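Local coordinates for geranyltranstransferase (Campylobacter jejuni, PDB 3NPK), which probably catalyses the condensation of geranyl diphosphate with isopentenyl diphosphate to farnesyl diphosphate and pyrophosphate, as a member of the polyprenyl synthetase family, at residues 70-75 and 112-117; 76-81 and 104-109; 119-124 and 133-138. All coordinates share one frame; numbering follows the deposited sequence.

How the contacts relate
All three contacts are buried and share helix 103-122, which runs beside helix 59-80 and then turns back into helix 128-142. Contacts 1 and 2 join the same antiparallel helix pair, with 76-81 and 104-109 nested inside the chain loop that 70-75 and 112-117 close; they meet where Leu113 touches Ile78. Contact 1 lies nearest the centre of the chain and is apolar but for a ring-amide stack. Contact 2, farther out, adds a hydrogen bond from an imidazole to a helix carbonyl. Contact 3 is held by aliphatic packing, with no hydrogen bond across it, and touches contact 1 through Val120 and Leu138, but not contact 2. Each of them also reaches the second subunit.

Contact 1: 70-75 and 112-117. With PPV (pyrophosphate), chain C.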
loop_
_atom_site.group_PDB
_atom_site.type_symbol
_atom_site.label_atom_id
_atom_site.label_comp_id
_atom_site.label_asym_id
_atom_site.label_seq_id
_atom_site.Cartn_x
_atom_site.Cartn_y
_atom_site.Cartn_z
ATOM N N GLU A 70 -7.544 9.981 0.177
ATOM C CA GLU A 70 -7.826 10.166 -1.241
ATOM C C GLU A 70 -6.794 9.457 -2.135
ATOM O O GLU A 70 -7.135 9.030 -3.246
ATOM C CB GLU A 70 -7.977 11.653 -1.576
ATOM C CG GLU A 70 -9.189 12.249 -0.878
ATOM C CD GLU A 70 -10.546 11.721 -1.390
ATOM O OE1 GLU A 70 -10.680 11.343 -2.583
ATOM O OE2 GLU A 70 -11.500 11.707 -0.588
ATOM N N PHE A 71 -5.562 9.293 -1.648
ATOM C CA PHE A 71 -4.576 8.494 -2.392
ATOM C C PHE A 71 -5.053 7.045 -2.469
ATOM O O PHE A 71 -4.974 6.419 -3.529
ATOM C CB PHE A 71 -3.186 8.530 -1.740
ATOM C CG PHE A 71 -2.385 9.798 -2.007
ATOM C CD1 PHE A 71 -2.918 10.882 -2.690
ATOM C CD2 PHE A 71 -1.092 9.891 -1.536
ATOM C CE1 PHE A 71 -2.153 12.035 -2.909
ATOM C CE2 PHE A 71 -0.321 11.028 -1.737
ATOM C CZ PHE A 71 -0.856 12.105 -2.429
ATOM N N ILE A 72 -5.509 6.495 -1.345
ATOM C CA ILE A 72 -6.015 5.126 -1.338
ATOM C C ILE A 72 -7.200 5.028 -2.261
ATOM O O ILE A 72 -7.294 4.106 -3.064
ATOM C CB ILE A 72 -6.477 4.699 0.075
ATOM C CG1 ILE A 72 -5.254 4.491 0.972
ATOM C CG2 ILE A 72 -7.414 3.449 0.016
ATOM C CD1 ILE A 72 -4.384 3.320 0.550
ATOM N N HIS A 73 -8.130 5.962 -2.131
ATOM C CA HIS A 73 -9.333 5.892 -2.940
ATOM C C HIS A 73 -8.994 5.961 -4.435
ATOM O O HIS A 73 -9.510 5.180 -5.245
ATOM C CB HIS A 73 -10.304 6.985 -2.511
ATOM C CG HIS A 73 -11.579 6.971 -3.278
ATOM N ND1 HIS A 73 -12.026 8.044 -4.015
ATOM C CD2 HIS A 73 -12.490 5.986 -3.447
ATOM C CE1 HIS A 73 -13.179 7.731 -4.583
ATOM N NE2 HIS A 73 -13.472 6.482 -4.267
ATOM N N THR A 74 -8.133 6.905 -4.804
ATOM C CA THR A 74 -7.749 7.034 -6.208
ATOM C C THR A 74 -7.023 5.791 -6.725
ATOM O O THR A 74 -7.300 5.337 -7.851
ATOM C CB THR A 74 -6.923 8.314 -6.433
ATOM O OG1 THR A 74 -7.772 9.446 -6.231
ATOM C CG2 THR A 74 -6.345 8.379 -7.853
ATOM N N TYR A 75 -6.107 5.230 -5.929
ATOM C CA TYR A 75 -5.421 4.006 -6.381
ATOM C C TYR A 75 -6.461 2.913 -6.666
ATOM O O TYR A 75 -6.382 2.199 -7.675
ATOM C CB TYR A 75 -4.320 3.538 -5.401
ATOM C CG TYR A 75 -4.561 2.176 -4.755
ATOM C CD1 TYR A 75 -4.457 0.997 -5.493
ATOM C CD2 TYR A 75 -4.867 2.075 -3.398
ATOM C CE1 TYR A 75 -4.687 -0.234 -4.916
ATOM C CE2 TYR A 75 -5.079 0.837 -2.804
ATOM C CZ TYR A 75 -5.001 -0.306 -3.568
ATOM O OH TYR A 75 -5.229 -1.547 -3.015
ATOM N N ALA A 112 1.976 2.732 -6.525
ATOM C CA ALA A 112 2.624 3.900 -5.926
ATOM C C ALA A 112 1.709 4.640 -4.964
ATOM O O ALA A 112 2.136 5.035 -3.883
ATOM C CB ALA A 112 3.146 4.840 -7.009
ATOM N N LEU A 113 0.456 4.861 -5.360
ATOM C CA LEU A 113 -0.457 5.651 -4.533
ATOM C C LEU A 113 -0.853 4.895 -3.257
ATOM O O LEU A 113 -1.049 5.512 -2.212
ATOM C CB LEU A 113 -1.697 6.091 -5.330
ATOM C CG LEU A 113 -1.425 7.162 -6.401
ATOM C CD1 LEU A 113 -2.723 7.477 -7.178
ATOM C CD2 LEU A 113 -0.804 8.439 -5.808
ATOM N N ASN A 114 -1.006 3.575 -3.358
ATOM C CA ASN A 114 -1.290 2.729 -2.199
ATOM C C ASN A 114 -0.171 2.945 -1.173
ATOM O O ASN A 114 -0.413 3.329 -0.026
ATOM C CB ASN A 114 -1.356 1.272 -2.692
ATOM C CG ASN A 114 -1.792 0.270 -1.625
ATOM O OD1 ASN A 114 -1.985 0.611 -0.450
ATOM N ND2 ASN A 114 -1.981 -0.987 -2.053
ATOM N N THR A 115 1.072 2.738 -1.595
ATOM C CA THR A 115 2.207 2.902 -0.673
ATOM C C THR A 115 2.361 4.349 -0.218
ATOM O O THR A 115 2.670 4.616 0.953
ATOM C CB THR A 115 3.496 2.410 -1.339
ATOM O OG1 THR A 115 3.299 1.053 -1.748
ATOM C CG2 THR A 115 4.689 2.476 -0.387
ATOM N N GLU A 116 2.127 5.288 -1.122
ATOM C CA GLU A 116 2.353 6.697 -0.790
ATOM C C GLU A 116 1.372 7.203 0.270
ATOM O O GLU A 116 1.686 8.134 1.020
ATOM C CB GLU A 116 2.270 7.567 -2.041
ATOM C CG GLU A 116 2.920 8.935 -1.894
ATOM C CD GLU A 116 4.448 8.912 -1.868
ATOM O OE1 GLU A 116 5.070 7.827 -1.937
ATOM O OE2 GLU A 116 5.035 10.011 -1.771
ATOM N N ALA A 117 0.196 6.590 0.347
ATOM C CA ALA A 117 -0.764 6.983 1.371
ATOM C C ALA A 117 -0.111 6.826 2.745
ATOM O O ALA A 117 -0.278 7.671 3.637
ATOM C CB ALA A 117 -2.028 6.131 1.289
HETATM O O11 PPV C . -16.704 6.465 -6.269
HETATM P P1 PPV C . -16.921 8.061 -5.915
HETATM O O21 PPV C . -18.481 8.523 -6.159
HETATM O O31 PPV C . -16.583 8.324 -4.516
HETATM O OPP PPV C . -16.003 8.867 -7.011
HETATM P P2 PPV C . -15.097 10.218 -6.811
HETATM O O12 PPV C . -14.551 10.484 -8.344
HETATM O O22 PPV C . -13.792 9.904 -5.894
HETATM O O32 PPV C . -15.893 11.359 -6.329
#
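Tyr75 and Asn114 lie side by side with ring and amide planes only 8° apart. Asn114 CB sits over the ring in a CH-pi contact, 3.7 Å from the centroid of Tyr75. The amide lies over the rim toward the hydroxyl, carried there because CG is anti to the backbone N (chi1 -174°). No hydrogen bond joins the pair: Asn114 OD1 bonds instead to Thr115 of the second subunit, and ND2 makes a weak bond to Asp111 O of that subunit.

Beside this stack, Tyr75 CB rests 3.7 Å from Leu113 CB. Leu113 CD2 stands over a face of the Phe71 ring, while its other methyl, CD1, reaches Thr74 CG2. Ala117 presents its methyl to Ile72, CB to CG1 at 3.6 Å, and the ring of Phe71 runs alongside Glu116 CG.

His73, on the same helix, belongs to the pyrophosphate pocket with Arg43 and Arg92, and Arg92 also hydrogen-bonds Thr74 OG1. Segments 70-75 and 112-117 run antiparallel, their axes 8.0 Å apart at closest approach; helix 27-37 packs against Phe71 and Thr74, and helix 147-156 against Ile72 and Tyr75.

Contact 2: 76-81 and 104-109; sequences SLIHDD and TTAILV
Helices 76-80 and 104-109 run roughly antiparallel at 147°, their axes 8.9 Å apart at closest approach, with Ile78 nearest Ala106 and His79 nearest Ile107. They belong to the all-helical isoprenoid synthase fold of the polyprenyl synthetases. Segment 76-81 carries the start of the Asp-rich motif that in relatives binds the magnesium ions of the substrate diphosphate: Asp80 and Asp81 directly follow His79, although no metal is modelled.

Ile78 points toward the partner helix and divides its branches between two residues. Its CG2 methyl lies 3.3 Å from Ala106 O and also meets the Ala106 methyl. The longer branch extends along a nearly straight chi2, so that CD1 of Ile78 reaches Val109 CG1 at 3.8 Å, the two side chains crossing at about a right angle. Leu97 of helix 97-100 touches Ile78, Ala106 and Val109, and Met34 of helix 27-37 also packs on Ile78.

His79 makes the polar part of the contact. Its ring edge is turned to the second helix, and the ring is held from both nitrogens: ND1 is bonded to Asp111 of the second subunit, whose carboxylate would probably polarise the imidazole, while NE2 serves this contact. These two bonds, one from each nitrogen, fix the ring's rotation, and Tyr75 meets it edge-to-face. The NE2-H of His79 points to Ile107 O at 2.8 Å with an angle of 167°, using a lone pair in the carbonyl plane and leaving the oxygen only 5° out of the imidazole plane.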
loop_
_atom_site.group_PDB
_atom_site.type_symbol
_atom_site.label_atom_id
_atom_site.label_comp_id
_atom_site.label_asym_id
_atom_site.label_seq_id
_atom_site.Cartn_x
_atom_site.Cartn_y
_atom_site.Cartn_z
ATOM N N SER A 76 -7.477 2.820 -5.815
ATOM C CA SER A 76 -8.454 1.750 -5.966
ATOM C C SER A 76 -9.247 1.922 -7.252
ATOM O O SER A 76 -9.578 0.935 -7.916
ATOM C CB SER A 76 -9.377 1.662 -4.736
ATOM O OG SER A 76 -10.394 2.650 -4.737
ATOM N N LEU A 77 -9.543 3.168 -7.615
ATOM C CA LEU A 77 -10.272 3.428 -8.848
ATOM C C LEU A 77 -9.441 3.038 -10.065
ATOM O O LEU A 77 -9.965 2.459 -11.013
ATOM C CB LEU A 77 -10.667 4.896 -8.958
ATOM C CG LEU A 77 -11.551 5.438 -7.832
ATOM C CD1 LEU A 77 -11.951 6.867 -8.117
ATOM C CD2 LEU A 77 -12.791 4.565 -7.592
ATOM N N ILE A 78 -8.155 3.380 -10.034
ATOM C CA ILE A 78 -7.255 3.085 -11.141
ATOM C C ILE A 78 -7.153 1.572 -11.342
ATOM O O ILE A 78 -7.276 1.068 -12.476
ATOM C CB ILE A 78 -5.859 3.706 -10.903
ATOM C CG1 ILE A 78 -5.935 5.237 -10.960
ATOM C CG2 ILE A 78 -4.834 3.166 -11.914
ATOM C CD1 ILE A 78 -4.701 5.964 -10.389
ATOM N N HIS A 79 -6.967 0.822 -10.249
ATOM C CA HIS A 79 -6.932 -0.637 -10.394
ATOM C C HIS A 79 -8.279 -1.224 -10.807
ATOM O O HIS A 79 -8.329 -2.111 -11.666
ATOM C CB HIS A 79 -6.362 -1.328 -9.154
ATOM C CG HIS A 79 -4.870 -1.226 -9.055
ATOM N ND1 HIS A 79 -4.129 -1.942 -8.134
ATOM C CD2 HIS A 79 -3.971 -0.523 -9.795
ATOM C CE1 HIS A 79 -2.845 -1.664 -8.295
ATOM N NE2 HIS A 79 -2.724 -0.802 -9.294
ATOM N N ASP A 80 -9.371 -0.730 -10.219
ATOM C CA ASP A 80 -10.692 -1.272 -10.547
ATOM C C ASP A 80 -11.047 -1.035 -12.020
ATOM O O ASP A 80 -11.766 -1.837 -12.621
ATOM C CB ASP A 80 -11.764 -0.646 -9.673
ATOM C CG ASP A 80 -11.648 -1.050 -8.206
ATOM O OD1 ASP A 80 -10.753 -1.857 -7.842
ATOM O OD2 ASP A 80 -12.454 -0.535 -7.415
ATOM N N ASP A 81 -10.507 0.038 -12.603
ATOM C CA ASP A 81 -10.806 0.385 -13.996
ATOM C C ASP A 81 -10.023 -0.466 -15.006
ATOM O O ASP A 81 -10.332 -0.439 -16.204
ATOM C CB ASP A 81 -10.523 1.877 -14.253
ATOM C CG ASP A 81 -11.589 2.787 -13.665
ATOM O OD1 ASP A 81 -12.683 2.281 -13.334
ATOM O OD2 ASP A 81 -11.334 4.008 -13.526
ATOM N N THR A 104 0.708 -1.192 -17.800
ATOM C CA THR A 104 1.811 -1.198 -16.847
ATOM C C THR A 104 1.796 0.076 -16.005
ATOM O O THR A 104 1.902 0.032 -14.772
ATOM C CB THR A 104 3.162 -1.322 -17.560
ATOM O OG1 THR A 104 3.255 -2.626 -18.153
ATOM C CG2 THR A 104 4.301 -1.102 -16.562
ATOM N N THR A 105 1.645 1.219 -16.665
ATOM C CA THR A 105 1.614 2.496 -15.954
ATOM C C THR A 105 0.434 2.556 -14.976
ATOM O O THR A 105 0.580 3.001 -13.838
ATOM C CB THR A 105 1.547 3.663 -16.950
ATOM O OG1 THR A 105 2.731 3.641 -17.760
ATOM C CG2 THR A 105 1.466 5.030 -16.245
ATOM N N ALA A 106 -0.737 2.106 -15.416
ATOM C CA ALA A 106 -1.910 2.125 -14.540
ATOM C C ALA A 106 -1.661 1.247 -13.303
ATOM O O ALA A 106 -1.953 1.648 -12.154
ATOM C CB ALA A 106 -3.154 1.658 -15.297
ATOM N N ILE A 107 -1.132 0.043 -13.524
ATOM C CA ILE A 107 -0.868 -0.844 -12.387
ATOM C C ILE A 107 0.110 -0.177 -11.416
ATOM O O ILE A 107 -0.146 -0.090 -10.201
ATOM C CB ILE A 107 -0.293 -2.191 -12.835
ATOM C CG1 ILE A 107 -1.343 -2.980 -13.613
ATOM C CG2 ILE A 107 0.183 -2.996 -11.606
ATOM C CD1 ILE A 107 -0.748 -4.057 -14.504
ATOM N N LEU A 108 1.228 0.313 -11.947
ATOM C CA LEU A 108 2.278 0.882 -11.089
ATOM C C LEU A 108 1.900 2.210 -10.426
ATOM O O LEU A 108 2.316 2.467 -9.295
ATOM C CB LEU A 108 3.580 1.049 -11.872
ATOM C CG LEU A 108 4.200 -0.265 -12.369
ATOM C CD1 LEU A 108 5.455 0.024 -13.216
ATOM C CD2 LEU A 108 4.500 -1.204 -11.182
ATOM N N VAL A 109 1.141 3.059 -11.119
ATOM C CA VAL A 109 0.659 4.276 -10.481
ATOM C C VAL A 109 -0.244 3.909 -9.293
ATOM O O VAL A 109 -0.119 4.492 -8.215
ATOM C CB VAL A 109 -0.086 5.221 -11.457
ATOM C CG1 VAL A 109 -0.902 6.263 -10.667
ATOM C CG2 VAL A 109 0.898 5.926 -12.407
#

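Contact 3: 119-124 and 133-138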
loop_
_atom_site.group_PDB
_atom_site.type_symbol
_atom_site.label_atom_id
_atom_site.label_comp_id
_atom_site.label_asym_id
_atom_site.label_seq_id
_atom_site.Cartn_x
_atom_site.Cartn_y
_atom_site.Cartn_z
ATOM N N LEU A 119 3.245 6.718 3.350
ATOM C CA LEU A 119 4.324 7.692 3.487
ATOM C C LEU A 119 3.772 9.039 3.957
ATOM O O LEU A 119 4.290 9.642 4.895
ATOM C CB LEU A 119 5.095 7.860 2.170
ATOM C CG LEU A 119 6.358 8.723 2.252
ATOM C CD1 LEU A 119 7.362 8.139 3.258
ATOM C CD2 LEU A 119 6.999 8.824 0.880
ATOM N N VAL A 120 2.710 9.502 3.307
ATOM C CA VAL A 120 2.111 10.788 3.659
ATOM C C VAL A 120 1.576 10.758 5.087
ATOM O O VAL A 120 1.791 11.693 5.869
ATOM C CB VAL A 120 0.999 11.182 2.661
ATOM C CG1 VAL A 120 0.142 12.323 3.224
ATOM C CG2 VAL A 120 1.622 11.555 1.326
ATOM N N LEU A 121 0.895 9.676 5.455
ATOM C CA LEU A 121 0.343 9.602 6.807
ATOM C C LEU A 121 1.475 9.629 7.837
ATOM O O LEU A 121 1.387 10.327 8.869
ATOM C CB LEU A 121 -0.459 8.313 6.963
ATOM C CG LEU A 121 -1.874 8.450 7.475
ATOM C CD1 LEU A 121 -2.544 7.063 7.601
ATOM C CD2 LEU A 121 -1.855 9.242 8.754
ATOM N N SER A 122 2.546 8.893 7.565
ATOM C CA SER A 122 3.631 8.782 8.531
ATOM C C SER A 122 4.376 10.105 8.733
ATOM O O SER A 122 5.015 10.299 9.770
ATOM C CB SER A 122 4.590 7.655 8.148
ATOM O OG SER A 122 5.369 7.971 7.004
ATOM N N HIS A 123 4.295 10.984 7.735
ATOM C CA HIS A 123 4.918 12.307 7.801
ATOM C C HIS A 123 4.007 13.449 8.282
ATOM O O HIS A 123 4.446 14.605 8.376
ATOM C CB HIS A 123 5.547 12.654 6.449
ATOM C CG HIS A 123 6.905 12.060 6.261
ATOM N ND1 HIS A 123 7.125 10.856 5.616
ATOM C CD2 HIS A 123 8.128 12.513 6.634
ATOM C CE1 HIS A 123 8.426 10.604 5.595
ATOM N NE2 HIS A 123 9.051 11.584 6.218
ATOM N N ALA A 124 2.766 13.128 8.649
ATOM C CA ALA A 124 1.857 14.158 9.135
ATOM C C ALA A 124 2.400 14.805 10.411
ATOM O O ALA A 124 3.120 14.168 11.205
ATOM C CB ALA A 124 0.480 13.582 9.395
ATOM N N LYS A 133 -2.153 4.942 15.245
ATOM C CA LYS A 133 -3.583 4.606 15.232
ATOM C C LYS A 133 -4.188 4.832 13.854
ATOM O O LYS A 133 -4.950 3.992 13.369
ATOM C CB LYS A 133 -4.351 5.400 16.281
ATOM C CG LYS A 133 -4.008 4.930 17.678
ATOM C CD LYS A 133 -4.877 5.565 18.739
ATOM C CE LYS A 133 -4.464 5.030 20.113
ATOM N NZ LYS A 133 -3.045 5.345 20.421
ATOM N N LEU A 134 -3.863 5.965 13.231
ATOM C CA LEU A 134 -4.398 6.279 11.909
ATOM C C LEU A 134 -3.961 5.263 10.858
ATOM O O LEU A 134 -4.754 4.888 9.993
ATOM C CB LEU A 134 -3.960 7.677 11.469
ATOM C CG LEU A 134 -4.520 8.839 12.310
ATOM C CD1 LEU A 134 -3.832 10.147 11.928
ATOM C CD2 LEU A 134 -6.021 8.942 12.118
ATOM N N ILE A 135 -2.702 4.847 10.918
ATOM C CA ILE A 135 -2.188 3.848 9.976
ATOM C C ILE A 135 -2.887 2.494 10.177
ATOM O O ILE A 135 -3.236 1.820 9.203
ATOM C CB ILE A 135 -0.666 3.741 10.082
ATOM C CG1 ILE A 135 -0.058 5.042 9.524
ATOM C CG2 ILE A 135 -0.153 2.497 9.338
ATOM C CD1 ILE A 135 1.385 5.268 9.913
ATOM N N LYS A 136 -3.113 2.107 11.434
ATOM C CA LYS A 136 -3.869 0.886 11.702
ATOM C C LYS A 136 -5.258 0.968 11.106
ATOM O O LYS A 136 -5.728 0.013 10.486
ATOM C CB LYS A 136 -3.986 0.620 13.209
ATOM C CG LYS A 136 -2.695 0.245 13.886
ATOM C CD LYS A 136 -2.877 0.111 15.401
ATOM C CE LYS A 136 -1.622 -0.470 16.046
ATOM N NZ LYS A 136 -1.755 -0.572 17.530
ATOM N N THR A 137 -5.922 2.106 11.281
ATOM C CA THR A 137 -7.285 2.246 10.774
ATOM C C THR A 137 -7.315 2.207 9.246
ATOM O O THR A 137 -8.152 1.523 8.626
ATOM C CB THR A 137 -7.934 3.532 11.298
ATOM O OG1 THR A 137 -7.974 3.457 12.734
ATOM C CG2 THR A 137 -9.358 3.690 10.765
ATOM N N LEU A 138 -6.402 2.941 8.626
ATOM C CA LEU A 138 -6.402 2.975 7.166
ATOM C C LEU A 138 -6.029 1.626 6.565
ATOM O O LEU A 138 -6.684 1.165 5.623
ATOM C CB LEU A 138 -5.449 4.045 6.647
ATOM C CG LEU A 138 -5.518 4.301 5.135
ATOM C CD1 LEU A 138 -6.914 4.763 4.715
ATOM C CD2 LEU A 138 -4.470 5.364 4.767
#
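Leu121 meets three residues of 133-138, on helix 128-142, by aliphatic contact, and these carry most of the interface. Its two methyls part company. Leu121 CD2 turns to Leu134, resting 3.8 Å from Leu134 CB and equally close to that residue's CD1, the two side chains crossing at about a right angle. CD1 enters between the other two partners: Leu121 CD1 lies 3.7 Å from Ile135 CG1, and Leu138 CD2 meets the same methyl at 3.8 Å. Leu121 and Ile135 slide past one another in opposite directions, whereas Leu138 approaches aslant. The first torsion of Leu121 is an unusual -127°, away from the staggered positions, and this setting swings CG so that its two methyls face different partners. A looser touch brings Ser122 CB to Ile135 CD1 at 4.4 Å.

Hydrogen bonds gather within 119-124, at the end of helix 103-122. Leu119 O collects three donors: the backbone N of His123, the hydroxyl of Ser122 at 2.9 Å from OG, and the ring of His123 at 3.2 Å from ND1. The imidazole donor stands above the carbonyl plane, 35° out of it. Lys131 of helix 128-142 hydrogen-bonds through NZ to the carbonyls of Ser122 and Ala124.

Around the apolar patch, Phe118 packs on Ile135 and Leu138, helix 59-80 touches Leu134 and Leu138, and Met185 of helix 164-189 touches the same two leucines. With no hydrogen bond between the segments, this helical hairpin is joined here by the fit of branched side chains, while polar groups gather at the end of helix 103-122, where Lys131 reaches back to the chain leaving it.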